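Local atomic coordinates of D-threo-3-hydroxyaspartate dehydratase (PDB entry 3WQD), a protein that uses pyridoxal 5'-phosphate to deaminate D-threo-3-hydroxyaspartate to oxaloacetate and ammonium, and also dehydrates L-threo- and L-erythro-3-hydroxyaspartate and D-serine. Residues H51-K56 with T73-K78; E140-I145 with G178-A183. All blocks are in the same frame, centred on the assembly; numbering follows the deposited sequence.

Contact 1: H51-K56 with T73-K78. With PLP (pyridoxal-5'-phosphate), chain G; 999 ((3S)-3-hydroxy-D-aspartic acid), chain J.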
loop_
_atom_site.group_PDB
_atom_site.type_symbol
_atom_site.label_atom_id
_atom_site.label_comp_id
_atom_site.label_asym_id
_atom_site.label_seq_id
_atom_site.Cartn_x
_atom_site.Cartn_y
_atom_site.Cartn_z
ATOM N N HIS B 51 8.238 -14.335 -11.407
ATOM C CA HIS B 51 6.979 -13.585 -11.208
ATOM C C HIS B 51 7.309 -12.124 -11.007
ATOM O O HIS B 51 7.886 -11.756 -9.965
ATOM C CB HIS B 51 6.148 -14.144 -9.989
ATOM C CG HIS B 51 4.723 -13.809 -10.168
ATOM N ND1 HIS B 51 4.318 -12.571 -10.633
ATOM C CD2 HIS B 51 3.554 -14.598 -10.016
ATOM C CE1 HIS B 51 2.956 -12.610 -10.802
ATOM N NE2 HIS B 51 2.518 -13.838 -10.378
ATOM N N VAL B 52 7.038 -11.294 -11.998
ATOM C CA VAL B 52 7.458 -9.898 -11.974
ATOM C C VAL B 52 6.505 -9.052 -11.135
ATOM O O VAL B 52 6.757 -7.860 -10.982
ATOM C CB VAL B 52 7.609 -9.313 -13.439
ATOM C CG1 VAL B 52 8.713 -10.107 -14.135
ATOM C CG2 VAL B 52 6.306 -9.307 -14.219
ATOM N N LYS B 53 5.472 -9.613 -10.520
ATOM C CA LYS B 53 4.578 -8.753 -9.733
ATOM C C LYS B 53 5.288 -8.180 -8.508
ATOM O O LYS B 53 4.831 -7.176 -7.919
ATOM C CB LYS B 53 3.338 -9.508 -9.233
ATOM C CG LYS B 53 3.641 -10.505 -8.099
ATOM C CD LYS B 53 2.351 -11.277 -7.641
ATOM C CE LYS B 53 2.628 -12.439 -6.662
ATOM N NZ LYS B 53 3.626 -12.093 -5.695
ATOM N N THR B 54 6.450 -8.736 -8.098
ATOM C CA THR B 54 7.205 -8.206 -6.927
ATOM C C THR B 54 7.778 -6.800 -7.297
ATOM O O THR B 54 7.753 -5.906 -6.412
ATOM C CB THR B 54 8.362 -9.164 -6.565
ATOM O OG1 THR B 54 7.733 -10.349 -6.026
ATOM C CG2 THR B 54 9.257 -8.585 -5.533
ATOM N N SER B 55 8.336 -6.639 -8.519
ATOM C CA SER B 55 9.016 -5.353 -8.877
ATOM C C SER B 55 8.187 -4.556 -9.862
ATOM O O SER B 55 8.274 -3.313 -9.848
ATOM C CB SER B 55 10.425 -5.620 -9.486
ATOM O OG SER B 55 10.290 -6.122 -10.841
ATOM N N LYS B 56 7.461 -5.236 -10.791
ATOM C CA LYS B 56 6.831 -4.578 -11.936
ATOM C C LYS B 56 7.735 -3.523 -12.620
ATOM O O LYS B 56 7.261 -2.464 -13.075
ATOM C CB LYS B 56 5.470 -3.926 -11.562
ATOM C CG LYS B 56 4.567 -4.947 -10.893
ATOM C CD LYS B 56 3.147 -4.376 -10.759
ATOM C CE LYS B 56 2.261 -5.325 -9.932
ATOM N NZ LYS B 56 0.908 -4.759 -9.819
ATOM N N THR B 73 5.915 -14.451 -15.358
ATOM C CA THR B 73 4.562 -14.593 -14.825
ATOM C C THR B 73 4.129 -13.177 -14.409
ATOM O O THR B 73 4.958 -12.398 -13.850
ATOM C CB THR B 73 4.535 -15.470 -13.549
ATOM O OG1 THR B 73 5.277 -16.681 -13.812
ATOM C CG2 THR B 73 3.120 -15.829 -13.167
ATOM N N VAL B 74 2.874 -12.821 -14.701
ATOM C CA VAL B 74 2.318 -11.504 -14.312
ATOM C C VAL B 74 1.028 -11.707 -13.512
ATOM O O VAL B 74 0.353 -12.764 -13.648
ATOM C CB VAL B 74 2.011 -10.599 -15.527
ATOM C CG1 VAL B 74 3.335 -10.307 -16.287
ATOM C CG2 VAL B 74 0.985 -11.192 -16.459
ATOM N N SER B 75 0.722 -10.723 -12.669
ATOM C CA SER B 75 -0.470 -10.776 -11.816
ATOM C C SER B 75 -1.652 -9.935 -12.318
ATOM O O SER B 75 -2.726 -9.987 -11.705
ATOM C CB SER B 75 -0.156 -10.376 -10.361
ATOM O OG SER B 75 0.054 -8.955 -10.286
ATOM N N THR B 76 -1.440 -9.206 -13.412
ATOM C CA THR B 76 -2.466 -8.351 -14.006
ATOM C C THR B 76 -2.232 -8.256 -15.497
ATOM O O THR B 76 -1.057 -8.378 -15.931
ATOM C CB THR B 76 -2.401 -6.894 -13.404
ATOM O OG1 THR B 76 -1.108 -6.295 -13.705
ATOM C CG2 THR B 76 -2.661 -6.852 -11.877
ATOM N N LEU B 77 -3.270 -7.970 -16.278
ATOM C CA LEU B 77 -3.046 -7.709 -17.704
ATOM C C LEU B 77 -2.291 -6.375 -17.934
ATOM O O LEU B 77 -1.660 -6.246 -18.969
ATOM C CB LEU B 77 -4.339 -7.764 -18.528
ATOM C CG LEU B 77 -4.872 -9.219 -18.589
ATOM C CD1 LEU B 77 -6.115 -9.192 -19.482
ATOM C CD2 LEU B 77 -3.821 -10.160 -19.175
ATOM N N LYS B 78 -2.335 -5.420 -16.969
ATOM C CA LYS B 78 -1.520 -4.213 -17.127
ATOM C C LYS B 78 -0.054 -4.585 -17.139
ATOM O O LYS B 78 0.706 -4.022 -17.925
ATOM C CB LYS B 78 -1.782 -3.194 -16.010
ATOM C CG LYS B 78 -1.190 -1.799 -16.297
ATOM C CD LYS B 78 -1.150 -0.863 -15.070
ATOM C CE LYS B 78 -1.276 0.643 -15.356
ATOM N NZ LYS B 78 -2.111 1.470 -14.344
HETATM N N1 PLP G . 2.971 -17.969 -8.709
HETATM C C2 PLP G . 1.789 -17.474 -8.302
HETATM C C2A PLP G . 0.505 -17.892 -8.941
HETATM C C3 PLP G . 1.739 -16.624 -7.136
HETATM O O3 PLP G . 0.577 -16.138 -6.711
HETATM C C4 PLP G . 3.006 -16.235 -6.533
HETATM C C4A PLP G . 3.043 -15.390 -5.371
HETATM C C5 PLP G . 4.210 -16.760 -7.154
HETATM C C6 PLP G . 4.158 -17.682 -8.214
HETATM C C5A PLP G . 5.560 -16.319 -6.600
HETATM O O4P PLP G . 5.732 -16.686 -5.240
HETATM P P PLP G . 6.967 -15.966 -4.479
HETATM O O1P PLP G . 8.198 -16.327 -5.277
HETATM O O2P PLP G . 6.907 -16.661 -3.139
HETATM O O3P PLP G . 6.689 -14.539 -4.475
HETATM O OD2 999 J . 1.817 -14.285 -0.103
HETATM C CG 999 J . 2.504 -14.007 -1.135
HETATM O OD1 999 J . 3.317 -13.027 -1.150
HETATM C CB 999 J . 2.359 -14.891 -2.380
HETATM O OB 999 J . 1.382 -15.970 -2.060
HETATM C CA 999 J . 1.888 -14.131 -3.595
HETATM N N 999 J . 1.838 -15.042 -4.746
HETATM C C 999 J . 0.589 -13.471 -3.399
HETATM O OXT 999 J . 0.457 -12.484 -2.701
HETATM O O 999 J . -0.366 -13.955 -4.087
HETATM O O HOH W 1 -0.139 -6.962 -8.391
HETATM O O HOH W 2 -0.229 -3.969 -12.347
#
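H51 and T73 form a single backbone bridge, CA to CA 4.5 Å, in which V52 N donates to T73 O at 3.0 Å. The H51 imidazole is held between two aliphatic groups: T73 CG2 makes a CH-pi contact 3.7 Å from the ring centroid, while K53 CD lies over the opposite face. With CG anti to the backbone N (chi1 -156°), the ring carries its CD2 edge toward the cofactor, 3.6 Å from PLP C6. H51 ND1 accepts the backbone N-H of K53 at 3.2 Å, fixing the ring's rotation. Replaced by an alanine, H51 would probably leave that N-H without its acceptor and open a gap between T73 CG2 and K53 CD, beside PLP C6. K53, the lysine inferred to bind PLP covalently, is detached in this complex; its NZ lies 3.4 Å from PLP C4A, which is joined to the hydroxyaspartate nitrogen as in an external aldimine. Two waters connect K56 NZ to S75 OG and T76 OG1, both hydroxyls also bonded to E79. Residues 51-56 lie in the loop between strand 47-48 and helix 58-67, beside the end of strand 72-74, with V52 against helix 77-85 and T73 against strand 90-93.

Contact 2: E140-I145 with G178-A183. With PLP (pyridoxal-5'-phosphate), chain G; 999 ((3S)-3-hydroxy-D-aspartic acid), chain J.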
loop_
_atom_site.group_PDB
_atom_site.type_symbol
_atom_site.label_atom_id
_atom_site.label_comp_id
_atom_site.label_asym_id
_atom_site.label_seq_id
_atom_site.Cartn_x
_atom_site.Cartn_y
_atom_site.Cartn_z
ATOM N N GLU B 140 -4.337 -20.130 -25.365
ATOM C CA GLU B 140 -3.638 -21.138 -24.587
ATOM C C GLU B 140 -4.073 -20.971 -23.122
ATOM O O GLU B 140 -3.989 -19.831 -22.536
ATOM C CB GLU B 140 -2.131 -20.965 -24.717
ATOM C CG GLU B 140 -1.433 -22.056 -23.907
ATOM C CD GLU B 140 0.072 -22.148 -24.131
ATOM O OE1 GLU B 140 0.747 -22.839 -23.260
ATOM O OE2 GLU B 140 0.608 -21.654 -25.194
ATOM N N VAL B 141 -4.518 -22.055 -22.501
ATOM C CA VAL B 141 -5.039 -22.014 -21.158
ATOM C C VAL B 141 -4.442 -23.148 -20.345
ATOM O O VAL B 141 -4.327 -24.283 -20.838
ATOM C CB VAL B 141 -6.615 -22.161 -21.154
ATOM C CG1 VAL B 141 -7.209 -22.019 -19.769
ATOM C CG2 VAL B 141 -7.260 -21.135 -22.101
ATOM N N TRP B 142 -3.986 -22.802 -19.131
ATOM C CA TRP B 142 -3.521 -23.814 -18.160
ATOM C C TRP B 142 -4.524 -23.991 -17.061
ATOM O O TRP B 142 -5.274 -23.055 -16.768
ATOM C CB TRP B 142 -2.179 -23.430 -17.546
ATOM C CG TRP B 142 -1.091 -23.214 -18.561
ATOM C CD1 TRP B 142 -1.136 -23.256 -19.967
ATOM C CD2 TRP B 142 0.270 -22.869 -18.214
ATOM N NE1 TRP B 142 0.151 -22.958 -20.518
ATOM C CE2 TRP B 142 1.033 -22.709 -19.459
ATOM C CE3 TRP B 142 0.939 -22.653 -16.976
ATOM C CZ2 TRP B 142 2.413 -22.320 -19.444
ATOM C CZ3 TRP B 142 2.308 -22.255 -16.992
ATOM C CH2 TRP B 142 3.008 -22.111 -18.204
ATOM N N ILE B 143 -4.514 -25.143 -16.408
ATOM C CA ILE B 143 -5.486 -25.400 -15.337
ATOM C C ILE B 143 -4.746 -25.233 -14.009
ATOM O O ILE B 143 -3.665 -25.826 -13.797
ATOM C CB ILE B 143 -6.091 -26.835 -15.454
ATOM C CG1 ILE B 143 -6.807 -26.929 -16.835
ATOM C CG2 ILE B 143 -7.046 -27.030 -14.233
ATOM C CD1 ILE B 143 -7.299 -28.387 -17.107
ATOM N N GLU B 144 -5.300 -24.397 -13.137
ATOM C CA GLU B 144 -4.693 -24.141 -11.801
ATOM C C GLU B 144 -5.061 -25.247 -10.837
ATOM O O GLU B 144 -6.223 -25.617 -10.747
ATOM C CB GLU B 144 -5.096 -22.754 -11.319
ATOM C CG GLU B 144 -4.322 -22.359 -10.030
ATOM C CD GLU B 144 -4.519 -20.901 -9.659
ATOM O OE1 GLU B 144 -3.603 -20.493 -8.865
ATOM O OE2 GLU B 144 -5.521 -20.268 -10.044
ATOM N N ILE B 145 -4.068 -25.760 -10.107
ATOM C CA ILE B 145 -4.213 -26.948 -9.228
ATOM C C ILE B 145 -3.978 -26.481 -7.793
ATOM O O ILE B 145 -3.058 -25.691 -7.534
ATOM C CB ILE B 145 -3.147 -28.001 -9.589
ATOM C CG1 ILE B 145 -3.175 -28.371 -11.105
ATOM C CG2 ILE B 145 -3.335 -29.267 -8.686
ATOM C CD1 ILE B 145 -4.568 -28.854 -11.571
ATOM N N GLY B 178 -1.079 -26.742 -20.140
ATOM C CA GLY B 178 -0.342 -27.169 -18.962
ATOM C C GLY B 178 -1.220 -27.041 -17.716
ATOM O O GLY B 178 -2.426 -26.729 -17.721
ATOM N N VAL B 179 -0.570 -27.355 -16.571
ATOM C CA VAL B 179 -1.133 -27.183 -15.206
ATOM C C VAL B 179 -0.132 -26.341 -14.398
ATOM O O VAL B 179 1.099 -26.348 -14.642
ATOM C CB VAL B 179 -1.362 -28.520 -14.447
ATOM C CG1 VAL B 179 -2.622 -29.196 -15.081
ATOM C CG2 VAL B 179 -0.129 -29.458 -14.571
ATOM N N LEU B 180 -0.632 -25.587 -13.414
ATOM C CA LEU B 180 0.272 -24.854 -12.551
ATOM C C LEU B 180 -0.277 -24.887 -11.133
ATOM O O LEU B 180 -1.518 -25.015 -10.907
ATOM C CB LEU B 180 0.475 -23.381 -13.009
ATOM C CG LEU B 180 -0.743 -22.429 -12.716
ATOM C CD1 LEU B 180 -0.226 -20.955 -12.837
ATOM C CD2 LEU B 180 -1.904 -22.608 -13.703
ATOM N N THR B 181 0.626 -24.717 -10.168
ATOM C CA THR B 181 0.232 -24.616 -8.780
ATOM C C THR B 181 1.161 -23.606 -8.088
ATOM O O THR B 181 2.330 -23.460 -8.527
ATOM C CB THR B 181 0.277 -26.013 -8.076
ATOM O OG1 THR B 181 -0.396 -25.866 -6.816
ATOM C CG2 THR B 181 1.674 -26.484 -7.907
ATOM N N HIS B 182 0.671 -23.040 -6.972
ATOM C CA HIS B 182 1.505 -22.200 -6.127
ATOM C C HIS B 182 1.331 -22.614 -4.724
ATOM O O HIS B 182 0.208 -22.446 -4.138
ATOM C CB HIS B 182 0.998 -20.720 -6.274
ATOM C CG HIS B 182 1.557 -19.760 -5.244
ATOM N ND1 HIS B 182 2.949 -19.509 -5.092
ATOM C CD2 HIS B 182 0.914 -18.930 -4.357
ATOM C CE1 HIS B 182 3.087 -18.496 -4.135
ATOM N NE2 HIS B 182 1.879 -18.213 -3.656
ATOM N N ALA B 183 2.373 -23.199 -4.094
ATOM C CA ALA B 183 2.176 -23.681 -2.719
ATOM C C ALA B 183 2.461 -22.566 -1.718
ATOM O O ALA B 183 3.499 -22.599 -0.988
ATOM C CB ALA B 183 3.007 -24.960 -2.451
HETATM N N1 PLP G . 2.971 -17.969 -8.709
HETATM C C2 PLP G . 1.789 -17.474 -8.302
HETATM C C2A PLP G . 0.505 -17.892 -8.941
HETATM C C3 PLP G . 1.739 -16.624 -7.136
HETATM O O3 PLP G . 0.577 -16.138 -6.711
HETATM C C4 PLP G . 3.006 -16.235 -6.533
HETATM C C4A PLP G . 3.043 -15.390 -5.371
HETATM C C5 PLP G . 4.210 -16.760 -7.154
HETATM C C6 PLP G . 4.158 -17.682 -8.214
HETATM C C5A PLP G . 5.560 -16.319 -6.600
HETATM O O4P PLP G . 5.732 -16.686 -5.240
HETATM P P PLP G . 6.967 -15.966 -4.479
HETATM O O1P PLP G . 8.198 -16.327 -5.277
HETATM O O2P PLP G . 6.907 -16.661 -3.139
HETATM O O3P PLP G . 6.689 -14.539 -4.475
HETATM O OD2 999 J . 1.817 -14.285 -0.103
HETATM C CG 999 J . 2.504 -14.007 -1.135
HETATM O OD1 999 J . 3.317 -13.027 -1.150
HETATM C CB 999 J . 2.359 -14.891 -2.380
HETATM O OB 999 J . 1.382 -15.970 -2.060
HETATM C CA 999 J . 1.888 -14.131 -3.595
HETATM N N 999 J . 1.838 -15.042 -4.746
HETATM C C 999 J . 0.589 -13.471 -3.399
HETATM O OXT 999 J . 0.457 -12.484 -2.701
HETATM O O 999 J . -0.366 -13.955 -4.087
HETATM O O HOH W 3 -2.222 -23.077 -6.647
#
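G178 lies over one face of the W142 indole, its CA 4.2 Å from the centroid of the five-membered ring in a CH-pi contact, while L180 CB approaches the indole edge. In the ring plane, W142 NE1 donates to E140 OE1 at 2.8 Å, almost straight (178°), which holds the indole's rotation. Having no side chain, G178 can bring its backbone over the indole. H182 is the other flat group: PLP C4 sits over one face, 3.3 Å from CE1, and in the ring plane NE2 donates to hydroxyl OB of the bound 3-hydroxyaspartate at 2.8 Å; ND1 is bonded to G226 O. The strands run parallel, with I143 pairing both ways, N to G178 O and O from L180 N, and I145 N donates to L180 O at 2.8 Å. One residue further on, the T181 hydroxyl, anti to its own backbone N (chi1 -168°), donates to I145 O at 2.8 Å, from above the carbonyl plane. On the side of I143 and V179, I145 CG1 meets V179 CB at 3.8 Å. These are adjacent barrel strands: V179 and I145 pack on helix 192-215, while W142 and L180 reach strands 114-119 and 222-225.

How the contacts relate
Both contacts are buried within the alanine racemase-like barrel, and both touch PLP and the bound hydroxyaspartate. Contact 1 lies closer to the centre of the subunit and joins a loop to the end of a strand by one bridge, so side chains and ordered waters do much of its work; the second subunit also packs there. Contact 2 is parallel backbone pairing between neighbouring strands, apolar toward a covering helix, and the other chain does not touch it. Their centres are 16 Å apart and the two do not meet, yet they approach the cofactor differently: residues 51-56 bring a ring edge and the detached lysine, residues 178-183 a ring face and a hydrogen bond to the ligand's hydroxyl.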